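Local coordinates for protein adenosylmethionine-8-amino-7-oxononanoate aminotransferase (Methanocaldococcus jannaschii, PDB 6ZHK) that probably transfers an amino group from S-adenosylmethionine to 8-amino-7-oxononanoate in biotin biosynthesis, as a class-III pyridoxal-phosphate-dependent aminotransferase, at residues I264-E269 against P294-L299. Numbering follows the deposited sequence.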
# COMPACT_ATOMS: atom_id res chain seq x y z
N ILE A 264 3.84 3.70 24.13
CA ILE A 264 3.61 2.58 23.19
C ILE A 264 4.93 2.24 22.46
O ILE A 264 5.67 3.12 21.99
CB ILE A 264 2.50 2.92 22.17
CG1 ILE A 264 1.12 2.66 22.77
CG2 ILE A 264 2.66 2.08 20.89
CD1 ILE A 264 -0.01 3.29 21.92
N PHE A 265 5.20 0.92 22.37
CA PHE A 265 6.38 0.46 21.65
C PHE A 265 5.90 -0.29 20.41
O PHE A 265 5.13 -1.25 20.51
CB PHE A 265 7.24 -0.47 22.53
CG PHE A 265 8.49 -1.01 21.84
CD1 PHE A 265 9.21 -0.22 20.94
CD2 PHE A 265 8.95 -2.29 22.09
CE1 PHE A 265 10.35 -0.71 20.31
CE2 PHE A 265 10.09 -2.80 21.45
CZ PHE A 265 10.79 -2.00 20.57
N ILE A 266 6.33 0.21 19.21
CA ILE A 266 5.97 -0.41 17.96
C ILE A 266 7.18 -1.15 17.44
O ILE A 266 8.23 -0.55 17.32
CB ILE A 266 5.57 0.70 16.95
CG1 ILE A 266 4.42 1.53 17.53
CG2 ILE A 266 5.27 0.01 15.62
CD1 ILE A 266 3.92 2.60 16.49
N LEU A 267 7.04 -2.44 17.12
CA LEU A 267 8.18 -3.16 16.54
C LEU A 267 7.82 -3.46 15.09
O LEU A 267 6.79 -4.08 14.78
CB LEU A 267 8.46 -4.44 17.31
CG LEU A 267 9.81 -5.11 17.05
CD1 LEU A 267 10.92 -4.24 17.62
CD2 LEU A 267 9.84 -6.53 17.70
N ASP A 268 8.71 -3.00 14.19
CA ASP A 268 8.51 -3.23 12.78
C ASP A 268 9.24 -4.53 12.37
O ASP A 268 10.44 -4.50 12.17
CB ASP A 268 9.01 -2.02 11.98
CG ASP A 268 8.96 -2.24 10.48
OD1 ASP A 268 8.61 -3.37 10.07
OD2 ASP A 268 9.21 -1.25 9.76
N GLU A 269 8.50 -5.63 12.24
CA GLU A 269 9.10 -6.90 11.80
C GLU A 269 8.72 -7.17 10.34
O GLU A 269 8.57 -8.30 9.91
CB GLU A 269 8.68 -8.01 12.76
CG GLU A 269 9.35 -7.88 14.13
CD GLU A 269 9.73 -9.23 14.73
OE1 GLU A 269 10.40 -10.05 14.02
OE2 GLU A 269 9.31 -9.49 15.90
N PRO A 294 6.33 -5.95 21.99
CA PRO A 294 5.80 -4.62 21.74
C PRO A 294 4.29 -4.55 21.88
O PRO A 294 3.61 -5.56 21.76
CB PRO A 294 6.11 -4.43 20.25
CG PRO A 294 5.95 -5.84 19.66
CD PRO A 294 6.62 -6.68 20.77
N ASP A 295 3.76 -3.32 21.98
CA ASP A 295 2.34 -3.08 21.99
C ASP A 295 1.74 -3.23 20.61
O ASP A 295 0.59 -3.64 20.47
CB ASP A 295 2.05 -1.64 22.46
CG ASP A 295 2.59 -1.46 23.86
OD1 ASP A 295 1.93 -2.01 24.78
OD2 ASP A 295 3.68 -0.87 23.99
N ILE A 296 2.55 -2.95 19.61
CA ILE A 296 2.08 -3.07 18.24
C ILE A 296 3.22 -3.69 17.44
O ILE A 296 4.35 -3.28 17.59
CB ILE A 296 1.71 -1.70 17.63
CG1 ILE A 296 0.74 -0.90 18.50
CG2 ILE A 296 1.22 -1.84 16.20
CD1 ILE A 296 0.24 0.39 17.78
N LEU A 297 2.91 -4.68 16.62
CA LEU A 297 3.83 -5.46 15.79
C LEU A 297 3.40 -5.25 14.33
O LEU A 297 2.25 -5.54 14.01
CB LEU A 297 3.69 -6.94 16.15
CG LEU A 297 4.49 -7.92 15.25
CD1 LEU A 297 5.99 -7.61 15.40
CD2 LEU A 297 4.17 -9.38 15.59
N CYS A 298 4.35 -4.86 13.44
CA CYS A 298 4.06 -4.70 12.03
C CYS A 298 4.70 -5.86 11.25
O CYS A 298 5.84 -6.19 11.50
CB CYS A 298 4.64 -3.40 11.50
SG CYS A 298 3.90 -2.01 12.40
N LEU A 299 3.93 -6.49 10.34
CA LEU A 299 4.39 -7.63 9.52
C LEU A 299 4.11 -7.35 8.05
O LEU A 299 3.26 -6.55 7.69
CB LEU A 299 3.59 -8.86 9.92
CG LEU A 299 3.68 -9.25 11.40
CD1 LEU A 299 2.80 -10.45 11.71
CD2 LEU A 299 5.14 -9.56 11.75
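The carbonyl oxygen Phe265 O is gripped by two backbone donors of segment 294-299: Asp295 N at 2.9 Å, in the carbonyl plane, and Ile296 N, longer at 3.2 Å and tilted out of it. Asp295 returns the bond with its side chain. With CG anti to its own carbonyl carbon (chi1 -61°), the carboxylate swings back so that OD2 accepts from Phe265 N with its anti lone pair (2.9 Å, N-H...O angle 165°), while OD1 forms a salt bridge with Lys293. Replaced by alanine, Asp295 would lose the carboxylate, and Phe265 N would probably be left without this acceptor, as Lys293 would without this charge partner. Beyond this point the ladder is regular parallel pairing: Leu267 N bonds to Ile296 O and Leu267 O receives Cys298 N. These are neighbouring parallel strands of a beta-alpha-beta unit, joined through a connection that includes helix 286-291, in the seven-stranded mixed sheet of the PLP-dependent aminotransferase fold. On one face, Ile266 CG2 rests 4.0 Å from Cys298 SG, and helix 122-140 packs over Ile266 and Ile296. The other face carries Leu267, whose CB meets Pro294 CG at 3.7 Å, and Leu297, whose CD1 lies against Glu269 CG. The Glu269 carboxylate is held by backbone N-H groups of Phe282 and Cys283. Asp268, predicted to bind pyridoxal phosphate, has OD2 hydrogen-bonded to His156 ND1, and its OD1 accepts from Val270 N.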